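Long-range contacts in uncharacterized protein (Bacillus subtilis, PDB 5DQV), which acts as a metal-dependent nucleotide pyrophosphohydrolase of the HD-domain superfamily: residues His35-Ile46 / Val125-Asp133; Glu9-Val20 / Phe55-Leu66. All blocks are in the same frame, centred on the assembly; numbering follows the deposited sequence.

Interaction 1 joins two helices of the HD domain; in interaction 2 helix 8-24 packs on helix 54-63 of that domain, in an all-helical chain. The two centres are about 12 Å apart. Along the chain their segments alternate: helices 8-24, 33-50, 54-63 and 121-132 contribute in that order, the first and third to interaction 2, the second and fourth to interaction 1. Interaction 1 lies about 6 Å from the centre of the chain, interaction 2 about 14 Å, and they meet directly. The H...HD...D metal site draws on His35 and Asp130 of interaction 1 and on His64 and Asp65 just after helix 54-63 in interaction 2; helix 8-24 supplies none of the four.

Interaction 1: residues His35-Ile46 / Val125-Asp133; sequences HISRVADLAVYI and VVQDADRLD. With NI (nickel (II) ion), chain C.
His35 and Asp130 join the two helices through nickel: His35 NE2 and Asp130 OD1 each bind the ion at 2.2 Å. With CG anti to the backbone N (chi1 166°), the imidazole reaches the metal and Asp133, whose OD2 accepts from His35 ND1 at 2.6 Å, in the ring plane but above the carboxylate plane. Arg38 grips the same carboxylate side-on, NE to OD1 at 2.7 Å and NH2 to OD2, using both syn lone pairs. An alanine in place of Asp133 would probably leave the Arg38 charge without this mate and the His35 ring freer to turn. The helices come closest at Ala43 and Ala129, CA to CA 5.1 Å, where Ala129 CB lies 3.5 Å from Ala43 N and also touches Val39 and Leu42. Beyond it Ile46 CD1 meets Leu132 CD1 tip to tip at 3.7 Å. The partly exposed side is looser at Leu42, CD2 lying 4.2 Å from Leu132 CB, though Arg38 there is held by its salt bridge. Helix 54-63 packs on Ala43 and Val125, helix 179-202 on Leu42 and Leu132, and helix 136-150 brings Arg142 to Asp133, while Arg38 NH1 is hydrogen-bonded to Tyr155 OH of the second subunit.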
loop_
_atom_site.group_PDB
_atom_site.type_symbol
_atom_site.label_atom_id
_atom_site.label_comp_id
_atom_site.label_asym_id
_atom_site.label_seq_id
_atom_site.Cartn_x
_atom_site.Cartn_y
_atom_site.Cartn_z
ATOM N N HIS A 35 -10.198 -4.575 -9.897
ATOM C CA HIS A 35 -9.071 -5.009 -10.717
ATOM C C HIS A 35 -9.589 -5.422 -12.090
ATOM O O HIS A 35 -9.096 -4.965 -13.122
ATOM C CB HIS A 35 -8.307 -6.172 -10.023
ATOM C CG HIS A 35 -7.359 -6.880 -10.937
ATOM N ND1 HIS A 35 -6.232 -6.277 -11.442
ATOM C CD2 HIS A 35 -7.411 -8.107 -11.503
ATOM C CE1 HIS A 35 -5.600 -7.127 -12.233
ATOM N NE2 HIS A 35 -6.300 -8.243 -12.289
ATOM N N ILE A 36 -10.603 -6.296 -12.113
ATOM C CA ILE A 36 -11.128 -6.788 -13.371
ATOM C C ILE A 36 -11.654 -5.643 -14.237
ATOM O O ILE A 36 -11.336 -5.559 -15.392
ATOM C CB ILE A 36 -12.198 -7.865 -13.125
ATOM C CG1 ILE A 36 -11.488 -9.146 -12.666
ATOM C CG2 ILE A 36 -13.013 -8.055 -14.394
ATOM C CD1 ILE A 36 -12.462 -10.112 -12.033
ATOM N N SER A 37 -12.376 -4.694 -13.645
ATOM C CA SER A 37 -12.906 -3.566 -14.418
ATOM C C SER A 37 -11.795 -2.737 -15.047
ATOM O O SER A 37 -11.866 -2.339 -16.237
ATOM C CB SER A 37 -13.832 -2.705 -13.542
ATOM O OG SER A 37 -14.138 -1.455 -14.191
ATOM N N ARG A 38 -10.733 -2.493 -14.276
ATOM C CA ARG A 38 -9.604 -1.721 -14.787
ATOM C C ARG A 38 -8.922 -2.480 -15.923
ATOM O O ARG A 38 -8.531 -1.896 -16.956
ATOM C CB ARG A 38 -8.571 -1.393 -13.670
ATOM C CG ARG A 38 -9.052 -0.448 -12.596
ATOM C CD ARG A 38 -7.943 0.003 -11.646
ATOM N NE ARG A 38 -7.254 -1.131 -11.033
ATOM C CZ ARG A 38 -7.531 -1.693 -9.877
ATOM N NH1 ARG A 38 -8.565 -1.325 -9.159
ATOM N NH2 ARG A 38 -6.815 -2.719 -9.476
ATOM N N VAL A 39 -8.712 -3.774 -15.720
ATOM C CA VAL A 39 -8.059 -4.588 -16.738
ATOM C C VAL A 39 -8.861 -4.667 -18.028
ATOM O O VAL A 39 -8.282 -4.515 -19.095
ATOM C CB VAL A 39 -7.670 -5.956 -16.220
ATOM C CG1 VAL A 39 -7.200 -6.865 -17.386
ATOM C CG2 VAL A 39 -6.689 -5.808 -15.137
ATOM N N ALA A 40 -10.204 -4.802 -17.934
ATOM C CA ALA A 40 -11.037 -4.789 -19.100
ATOM C C ALA A 40 -10.966 -3.454 -19.869
ATOM O O ALA A 40 -10.769 -3.473 -21.098
ATOM C CB ALA A 40 -12.476 -5.139 -18.760
ATOM N N ASP A 41 -10.977 -2.324 -19.171
ATOM C CA ASP A 41 -10.862 -1.021 -19.857
ATOM C C ASP A 41 -9.499 -0.871 -20.546
ATOM O O ASP A 41 -9.380 -0.436 -21.691
ATOM C CB ASP A 41 -11.037 0.166 -18.869
ATOM C CG ASP A 41 -12.421 0.301 -18.385
ATOM O OD1 ASP A 41 -13.313 -0.400 -18.912
ATOM O OD2 ASP A 41 -12.617 1.087 -17.443
ATOM N N LEU A 42 -8.456 -1.258 -19.843
ATOM C CA LEU A 42 -7.093 -1.186 -20.400
ATOM C C LEU A 42 -6.954 -2.123 -21.602
ATOM O O LEU A 42 -6.393 -1.766 -22.619
ATOM C CB LEU A 42 -6.086 -1.585 -19.308
ATOM C CG LEU A 42 -4.849 -0.808 -18.888
ATOM C CD1 LEU A 42 -4.806 0.693 -19.310
ATOM C CD2 LEU A 42 -4.727 -1.012 -17.348
ATOM N N ALA A 43 -7.457 -3.343 -21.455
ATOM C CA ALA A 43 -7.385 -4.303 -22.529
ATOM C C ALA A 43 -8.115 -3.843 -23.810
ATOM O O ALA A 43 -7.612 -4.038 -24.930
ATOM C CB ALA A 43 -7.858 -5.683 -22.051
ATOM N N VAL A 44 -9.282 -3.232 -23.666
ATOM C CA VAL A 44 -10.059 -2.792 -24.830
ATOM C C VAL A 44 -9.317 -1.649 -25.507
ATOM O O VAL A 44 -9.226 -1.590 -26.771
ATOM C CB VAL A 44 -11.563 -2.428 -24.435
ATOM C CG1 VAL A 44 -12.251 -1.571 -25.527
ATOM C CG2 VAL A 44 -12.358 -3.754 -24.116
ATOM N N TYR A 45 -8.724 -0.767 -24.700
ATOM C CA TYR A 45 -7.938 0.349 -25.248
ATOM C C TYR A 45 -6.730 -0.138 -26.105
ATOM O O TYR A 45 -6.555 0.226 -27.270
ATOM C CB TYR A 45 -7.464 1.290 -24.131
ATOM C CG TYR A 45 -6.481 2.306 -24.653
ATOM C CD1 TYR A 45 -6.945 3.492 -25.241
ATOM C CD2 TYR A 45 -5.113 2.105 -24.584
ATOM C CE1 TYR A 45 -6.078 4.434 -25.746
ATOM C CE2 TYR A 45 -4.226 3.058 -25.084
ATOM C CZ TYR A 45 -4.726 4.216 -25.670
ATOM O OH TYR A 45 -3.895 5.183 -26.181
ATOM N N ILE A 46 -5.954 -1.027 -25.533
ATOM C CA ILE A 46 -4.808 -1.659 -26.230
ATOM C C ILE A 46 -5.244 -2.464 -27.477
ATOM O O ILE A 46 -4.653 -2.362 -28.540
ATOM C CB ILE A 46 -4.079 -2.570 -25.275
ATOM C CG1 ILE A 46 -3.396 -1.736 -24.177
ATOM C CG2 ILE A 46 -3.003 -3.413 -26.005
ATOM C CD1 ILE A 46 -2.943 -2.568 -22.996
ATOM N N VAL A 125 -2.814 -9.228 -25.484
ATOM C CA VAL A 125 -3.397 -7.966 -25.085
ATOM C C VAL A 125 -3.903 -8.019 -23.613
ATOM O O VAL A 125 -3.637 -7.131 -22.844
ATOM C CB VAL A 125 -4.515 -7.523 -26.072
ATOM C CG1 VAL A 125 -5.341 -6.353 -25.529
ATOM C CG2 VAL A 125 -3.912 -7.161 -27.465
ATOM N N VAL A 126 -4.650 -9.057 -23.274
ATOM C CA VAL A 126 -5.164 -9.234 -21.905
ATOM C C VAL A 126 -4.033 -9.332 -20.897
ATOM O O VAL A 126 -4.094 -8.734 -19.794
ATOM C CB VAL A 126 -6.102 -10.441 -21.821
ATOM C CG1 VAL A 126 -6.557 -10.684 -20.376
ATOM C CG2 VAL A 126 -7.355 -10.257 -22.789
ATOM N N GLN A 127 -3.000 -10.091 -21.258
ATOM C CA GLN A 127 -1.865 -10.301 -20.373
ATOM C C GLN A 127 -1.206 -8.967 -20.073
ATOM O O GLN A 127 -0.923 -8.647 -18.924
ATOM C CB GLN A 127 -0.883 -11.312 -21.004
ATOM C CG GLN A 127 0.353 -11.578 -20.171
ATOM C CD GLN A 127 1.240 -12.654 -20.752
ATOM O OE1 GLN A 127 1.838 -12.491 -21.820
ATOM N NE2 GLN A 127 1.298 -13.782 -20.074
ATOM N N ASP A 128 -0.997 -8.172 -21.120
ATOM C CA ASP A 128 -0.399 -6.843 -21.004
ATOM C C ASP A 128 -1.200 -5.918 -20.081
ATOM O O ASP A 128 -0.650 -5.242 -19.228
ATOM C CB ASP A 128 -0.293 -6.202 -22.404
ATOM C CG ASP A 128 0.890 -6.744 -23.250
ATOM O OD1 ASP A 128 1.677 -7.605 -22.779
ATOM O OD2 ASP A 128 1.026 -6.261 -24.413
ATOM N N ALA A 129 -2.524 -5.931 -20.241
ATOM C CA ALA A 129 -3.411 -5.105 -19.435
ATOM C C ALA A 129 -3.326 -5.536 -17.946
ATOM O O ALA A 129 -3.279 -4.711 -17.034
ATOM C CB ALA A 129 -4.866 -5.219 -19.982
ATOM N N ASP A 130 -3.253 -6.840 -17.732
ATOM C CA ASP A 130 -3.216 -7.395 -16.394
ATOM C C ASP A 130 -1.909 -6.955 -15.729
ATOM O O ASP A 130 -1.870 -6.586 -14.516
ATOM C CB ASP A 130 -3.325 -8.927 -16.515
ATOM C CG ASP A 130 -3.669 -9.602 -15.249
ATOM O OD1 ASP A 130 -4.347 -9.041 -14.427
ATOM O OD2 ASP A 130 -3.256 -10.741 -15.064
ATOM N N ARG A 131 -0.814 -7.014 -16.496
ATOM C CA ARG A 131 0.482 -6.584 -15.962
ATOM C C ARG A 131 0.611 -5.077 -15.775
ATOM O O ARG A 131 1.198 -4.613 -14.811
ATOM C CB ARG A 131 1.655 -7.176 -16.795
ATOM C CG ARG A 131 1.697 -8.652 -16.620
ATOM C CD ARG A 131 2.827 -9.257 -17.322
ATOM N NE ARG A 131 2.752 -10.697 -17.218
ATOM C CZ ARG A 131 3.768 -11.526 -17.390
ATOM N NH1 ARG A 131 4.985 -11.054 -17.621
ATOM N NH2 ARG A 131 3.567 -12.836 -17.295
ATOM N N LEU A 132 0.032 -4.309 -16.665
ATOM C CA LEU A 132 0.001 -2.860 -16.500
ATOM C C LEU A 132 -0.656 -2.480 -15.161
ATOM O O LEU A 132 -0.207 -1.534 -14.468
ATOM C CB LEU A 132 -0.711 -2.210 -17.678
ATOM C CG LEU A 132 0.043 -2.117 -19.008
ATOM C CD1 LEU A 132 -0.813 -1.605 -20.145
ATOM C CD2 LEU A 132 1.311 -1.218 -18.848
ATOM N N ASP A 133 -1.688 -3.242 -14.751
ATOM C CA ASP A 133 -2.413 -2.917 -13.523
ATOM C C ASP A 133 -1.550 -3.231 -12.272
ATOM O O ASP A 133 -1.896 -2.850 -11.178
ATOM C CB ASP A 133 -3.760 -3.680 -13.466
ATOM C CG ASP A 133 -4.691 -3.173 -12.396
ATOM O OD1 ASP A 133 -5.099 -2.009 -12.486
ATOM O OD2 ASP A 133 -5.081 -3.956 -11.478
HETATM NI NI NI C . -5.692 -10.159 -13.097
#

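Interaction 2: residues Glu9-Val20 / Phe55-Leu66. With NI (nickel (II) ion), chain C.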
loop_
_atom_site.group_PDB
_atom_site.type_symbol
_atom_site.label_atom_id
_atom_site.label_comp_id
_atom_site.label_asym_id
_atom_site.label_seq_id
_atom_site.Cartn_x
_atom_site.Cartn_y
_atom_site.Cartn_z
ATOM N N GLU A 9 -23.270 -7.988 -29.269
ATOM C CA GLU A 9 -22.036 -8.079 -28.449
ATOM C C GLU A 9 -22.026 -7.092 -27.264
ATOM O O GLU A 9 -21.462 -7.382 -26.234
ATOM C CB GLU A 9 -20.790 -7.893 -29.316
ATOM C CG GLU A 9 -20.642 -9.021 -30.322
ATOM C CD GLU A 9 -19.376 -8.951 -31.125
ATOM O OE1 GLU A 9 -18.805 -7.842 -31.292
ATOM O OE2 GLU A 9 -18.965 -10.022 -31.621
ATOM N N LEU A 10 -22.636 -5.923 -27.424
ATOM C CA LEU A 10 -22.732 -4.973 -26.317
ATOM C C LEU A 10 -23.525 -5.596 -25.163
ATOM O O LEU A 10 -23.159 -5.484 -23.985
ATOM C CB LEU A 10 -23.412 -3.680 -26.766
ATOM C CG LEU A 10 -22.838 -2.371 -26.229
ATOM C CD1 LEU A 10 -22.681 -2.428 -24.698
ATOM C CD2 LEU A 10 -21.507 -2.017 -26.935
ATOM N N LYS A 11 -24.603 -6.282 -25.521
ATOM C CA LYS A 11 -25.498 -6.859 -24.547
ATOM C C LYS A 11 -24.820 -8.051 -23.872
ATOM O O LYS A 11 -24.896 -8.225 -22.647
ATOM C CB LYS A 11 -26.841 -7.254 -25.231
ATOM C CG LYS A 11 -27.573 -8.392 -24.551
ATOM N N GLN A 12 -24.124 -8.862 -24.657
ATOM C CA GLN A 12 -23.408 -10.018 -24.081
ATOM C C GLN A 12 -22.290 -9.553 -23.117
ATOM O O GLN A 12 -22.131 -10.108 -22.022
ATOM C CB GLN A 12 -22.867 -10.900 -25.219
ATOM C CG GLN A 12 -23.982 -11.558 -26.117
ATOM C CD GLN A 12 -23.401 -12.390 -27.238
ATOM O OE1 GLN A 12 -22.228 -12.260 -27.556
ATOM N NE2 GLN A 12 -24.216 -13.237 -27.856
ATOM N N ALA A 13 -21.532 -8.509 -23.489
ATOM C CA ALA A 13 -20.501 -8.001 -22.592
ATOM C C ALA A 13 -21.147 -7.477 -21.282
ATOM O O ALA A 13 -20.633 -7.713 -20.207
ATOM C CB ALA A 13 -19.645 -6.898 -23.284
ATOM N N ASP A 14 -22.277 -6.772 -21.386
ATOM C CA ASP A 14 -22.952 -6.271 -20.183
ATOM C C ASP A 14 -23.432 -7.464 -19.324
ATOM O O ASP A 14 -23.412 -7.411 -18.095
ATOM C CB ASP A 14 -24.133 -5.353 -20.526
ATOM C CG ASP A 14 -23.717 -3.920 -20.842
ATOM O OD1 ASP A 14 -22.695 -3.389 -20.335
ATOM O OD2 ASP A 14 -24.446 -3.300 -21.614
ATOM N N GLN A 15 -23.879 -8.529 -19.979
ATOM C CA GLN A 15 -24.277 -9.741 -19.273
ATOM C C GLN A 15 -23.156 -10.374 -18.518
ATOM O O GLN A 15 -23.273 -10.721 -17.333
ATOM C CB GLN A 15 -24.847 -10.758 -20.264
ATOM C CG GLN A 15 -25.482 -11.957 -19.597
ATOM C CD GLN A 15 -27.006 -11.981 -19.733
ATOM O OE1 GLN A 15 -27.522 -11.808 -20.810
ATOM N NE2 GLN A 15 -27.693 -12.208 -18.651
ATOM N N ILE A 16 -22.014 -10.466 -19.191
ATOM C CA ILE A 16 -20.822 -11.067 -18.589
ATOM C C ILE A 16 -20.350 -10.195 -17.440
ATOM O O ILE A 16 -20.024 -10.722 -16.391
ATOM C CB ILE A 16 -19.723 -11.294 -19.613
ATOM C CG1 ILE A 16 -20.192 -12.332 -20.624
ATOM C CG2 ILE A 16 -18.368 -11.768 -18.921
ATOM C CD1 ILE A 16 -19.381 -12.347 -21.946
ATOM N N ARG A 17 -20.393 -8.870 -17.624
ATOM C CA ARG A 17 -19.983 -7.946 -16.572
ATOM C C ARG A 17 -20.773 -8.155 -15.285
ATOM O O ARG A 17 -20.209 -8.131 -14.195
ATOM C CB ARG A 17 -20.142 -6.473 -17.004
ATOM C CG ARG A 17 -19.044 -5.912 -17.783
ATOM C CD ARG A 17 -19.291 -4.466 -18.218
ATOM N NE ARG A 17 -18.196 -4.182 -19.115
ATOM C CZ ARG A 17 -16.962 -3.811 -18.724
ATOM N NH1 ARG A 17 -16.680 -3.564 -17.453
ATOM N NH2 ARG A 17 -16.014 -3.637 -19.625
ATOM N N THR A 18 -22.092 -8.305 -15.402
ATOM C CA THR A 18 -22.946 -8.382 -14.205
ATOM C C THR A 18 -22.662 -9.747 -13.519
ATOM O O THR A 18 -22.621 -9.840 -12.315
ATOM C CB THR A 18 -24.427 -8.286 -14.584
ATOM O OG1 THR A 18 -24.676 -7.056 -15.278
ATOM C CG2 THR A 18 -25.368 -8.419 -13.346
ATOM N N TRP A 19 -22.507 -10.798 -14.323
ATOM C CA TRP A 19 -22.172 -12.134 -13.821
ATOM C C TRP A 19 -20.882 -12.136 -13.006
ATOM O O TRP A 19 -20.862 -12.585 -11.858
ATOM C CB TRP A 19 -22.145 -13.178 -14.958
ATOM C CG TRP A 19 -21.514 -14.463 -14.639
ATOM C CD1 TRP A 19 -21.790 -15.274 -13.581
ATOM C CD2 TRP A 19 -20.464 -15.100 -15.378
ATOM N NE1 TRP A 19 -20.984 -16.425 -13.625
ATOM C CE2 TRP A 19 -20.156 -16.325 -14.708
ATOM C CE3 TRP A 19 -19.743 -14.755 -16.539
ATOM C CZ2 TRP A 19 -19.186 -17.192 -15.163
ATOM C CZ3 TRP A 19 -18.794 -15.613 -16.981
ATOM C CH2 TRP A 19 -18.518 -16.837 -16.297
ATOM N N VAL A 20 -19.812 -11.631 -13.601
ATOM C CA VAL A 20 -18.503 -11.629 -12.978
ATOM C C VAL A 20 -18.532 -10.829 -11.680
ATOM O O VAL A 20 -18.003 -11.280 -10.645
ATOM C CB VAL A 20 -17.440 -11.052 -13.945
ATOM C CG1 VAL A 20 -16.151 -10.715 -13.222
ATOM C CG2 VAL A 20 -17.214 -12.033 -15.136
ATOM N N PHE A 55 -14.161 -8.000 -28.923
ATOM C CA PHE A 55 -15.106 -8.767 -28.145
ATOM C C PHE A 55 -14.384 -9.858 -27.382
ATOM O O PHE A 55 -14.663 -10.095 -26.193
ATOM C CB PHE A 55 -16.226 -9.342 -29.024
ATOM C CG PHE A 55 -17.255 -10.113 -28.244
ATOM C CD1 PHE A 55 -18.054 -9.461 -27.320
ATOM C CD2 PHE A 55 -17.404 -11.475 -28.422
ATOM C CE1 PHE A 55 -18.982 -10.138 -26.591
ATOM C CE2 PHE A 55 -18.318 -12.169 -27.714
ATOM C CZ PHE A 55 -19.139 -11.491 -26.788
ATOM N N ILE A 56 -13.425 -10.513 -28.040
ATOM C CA ILE A 56 -12.709 -11.590 -27.375
ATOM C C ILE A 56 -11.839 -10.978 -26.285
ATOM O O ILE A 56 -11.732 -11.521 -25.179
ATOM C CB ILE A 56 -11.852 -12.452 -28.364
ATOM C CG1 ILE A 56 -12.723 -13.208 -29.386
ATOM C CG2 ILE A 56 -10.976 -13.404 -27.606
ATOM C CD1 ILE A 56 -13.831 -14.116 -28.733
ATOM N N VAL A 57 -11.214 -9.850 -26.577
ATOM C CA VAL A 57 -10.342 -9.215 -25.597
ATOM C C VAL A 57 -11.137 -8.842 -24.343
ATOM O O VAL A 57 -10.717 -9.146 -23.207
ATOM C CB VAL A 57 -9.681 -7.965 -26.162
ATOM C CG1 VAL A 57 -9.144 -7.096 -25.001
ATOM C CG2 VAL A 57 -8.552 -8.347 -27.149
ATOM N N GLU A 58 -12.306 -8.220 -24.549
ATOM C CA GLU A 58 -13.091 -7.775 -23.392
ATOM C C GLU A 58 -13.614 -8.952 -22.565
ATOM O O GLU A 58 -13.579 -8.898 -21.336
ATOM C CB GLU A 58 -14.227 -6.894 -23.819
ATOM C CG GLU A 58 -14.899 -6.216 -22.683
ATOM C CD GLU A 58 -15.988 -5.300 -23.126
ATOM O OE1 GLU A 58 -16.276 -5.185 -24.358
ATOM O OE2 GLU A 58 -16.615 -4.751 -22.216
ATOM N N THR A 59 -14.152 -9.959 -23.232
ATOM C CA THR A 59 -14.637 -11.163 -22.588
ATOM C C THR A 59 -13.570 -11.897 -21.816
ATOM O O THR A 59 -13.767 -12.189 -20.623
ATOM C CB THR A 59 -15.349 -12.107 -23.572
ATOM O OG1 THR A 59 -16.414 -11.394 -24.196
ATOM C CG2 THR A 59 -15.899 -13.308 -22.823
ATOM N N ALA A 60 -12.413 -12.121 -22.446
ATOM C CA ALA A 60 -11.284 -12.716 -21.741
ATOM C C ALA A 60 -10.804 -11.905 -20.566
ATOM O O ALA A 60 -10.536 -12.439 -19.472
ATOM C CB ALA A 60 -10.115 -13.012 -22.733
ATOM N N ALA A 61 -10.758 -10.595 -20.744
ATOM C CA ALA A 61 -10.342 -9.723 -19.640
ATOM C C ALA A 61 -11.311 -9.881 -18.499
ATOM O O ALA A 61 -10.917 -10.000 -17.344
ATOM C CB ALA A 61 -10.276 -8.257 -20.102
ATOM N N LEU A 62 -12.601 -9.889 -18.827
ATOM C CA LEU A 62 -13.628 -9.951 -17.760
ATOM C C LEU A 62 -13.533 -11.254 -16.977
ATOM O O LEU A 62 -13.693 -11.242 -15.766
ATOM C CB LEU A 62 -14.996 -9.751 -18.334
ATOM C CG LEU A 62 -15.319 -8.315 -18.777
ATOM C CD1 LEU A 62 -16.615 -8.306 -19.604
ATOM C CD2 LEU A 62 -15.398 -7.354 -17.517
ATOM N N VAL A 63 -13.256 -12.380 -17.645
ATOM C CA VAL A 63 -13.250 -13.687 -16.937
ATOM C C VAL A 63 -11.875 -14.197 -16.578
ATOM O O VAL A 63 -11.769 -15.283 -15.994
ATOM C CB VAL A 63 -14.053 -14.774 -17.719
ATOM C CG1 VAL A 63 -15.520 -14.260 -17.992
ATOM C CG2 VAL A 63 -13.313 -15.146 -19.069
ATOM N N HIS A 64 -10.837 -13.383 -16.824
ATOM C CA HIS A 64 -9.440 -13.853 -16.759
ATOM C C HIS A 64 -9.073 -14.386 -15.372
ATOM O O HIS A 64 -8.246 -15.299 -15.277
ATOM C CB HIS A 64 -8.444 -12.752 -17.267
ATOM C CG HIS A 64 -7.932 -11.805 -16.219
ATOM N ND1 HIS A 64 -8.577 -10.632 -15.888
ATOM C CD2 HIS A 64 -6.796 -11.832 -15.462
ATOM C CE1 HIS A 64 -7.909 -10.008 -14.926
ATOM N NE2 HIS A 64 -6.820 -10.718 -14.647
ATOM N N ASP A 65 -9.725 -13.885 -14.325
ATOM C CA ASP A 65 -9.387 -14.233 -12.940
ATOM C C ASP A 65 -10.259 -15.327 -12.323
ATOM O O ASP A 65 -9.985 -15.742 -11.167
ATOM C CB ASP A 65 -9.682 -13.030 -12.002
ATOM C CG ASP A 65 -8.491 -12.172 -11.704
ATOM O OD1 ASP A 65 -7.401 -12.279 -12.354
ATOM O OD2 ASP A 65 -8.697 -11.324 -10.786
ATOM N N LEU A 66 -11.350 -15.722 -12.986
ATOM C CA LEU A 66 -12.410 -16.452 -12.299
ATOM C C LEU A 66 -11.894 -17.859 -11.937
ATOM O O LEU A 66 -12.395 -18.454 -11.009
ATOM C CB LEU A 66 -13.671 -16.574 -13.140
ATOM C CG LEU A 66 -14.507 -15.311 -13.420
ATOM C CD1 LEU A 66 -15.664 -15.723 -14.260
ATOM C CD2 LEU A 66 -14.969 -14.652 -12.108
HETATM NI NI NI C . -5.692 -10.159 -13.097
#
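Phe55 presents one ring face to Glu9, whose CG stands 4.1 Å from the ring centroid in a CH-pi contact and whose carboxylate is stacked on the ring, the planes 10° apart. Thr59 OG1 lies over the opposite face, towards the rim, and Ala13 N is at the edge. Gln12 OE1 approaches obliquely, 3.3 Å from Phe55 CZ. The Arg17 guanidinium has Leu62 CD2 over one face, while at its edge NH2 donates to Glu58 OE2 at 2.9 Å, on the anti side of a carboxylate turned 55° from it. Arg17 spans this distance because its chain is extended from CG to NE. Trp19 receives Leu66 CD1 off-centre on its six-membered ring, with Val63 CG1 3.7 Å from Trp19 CZ3. Between these groups Ile16 fits against Thr59, Leu62 and Val63, its CD1 3.7 Å from Thr59 CG2, and Val20 follows on Val63 and Leu66. The segments 9-20 and 55-63 run almost parallel, 7° apart, their axes 10.0 Å from each other at closest. After Val63 the chain turns, and His64 ND1 donates to Ala61 O at 2.8 Å, in the ring plane and on a carbonyl lone pair; this fixes the ring's rotation and directs NE2 to nickel at 2.0 Å. The mostly apolar contact, with one salt bridge, is thus plain packing of helix 8-24 on helix 54-63; the metal chemistry lies apart from segment 9-20, through His64, with His35 and Asp130.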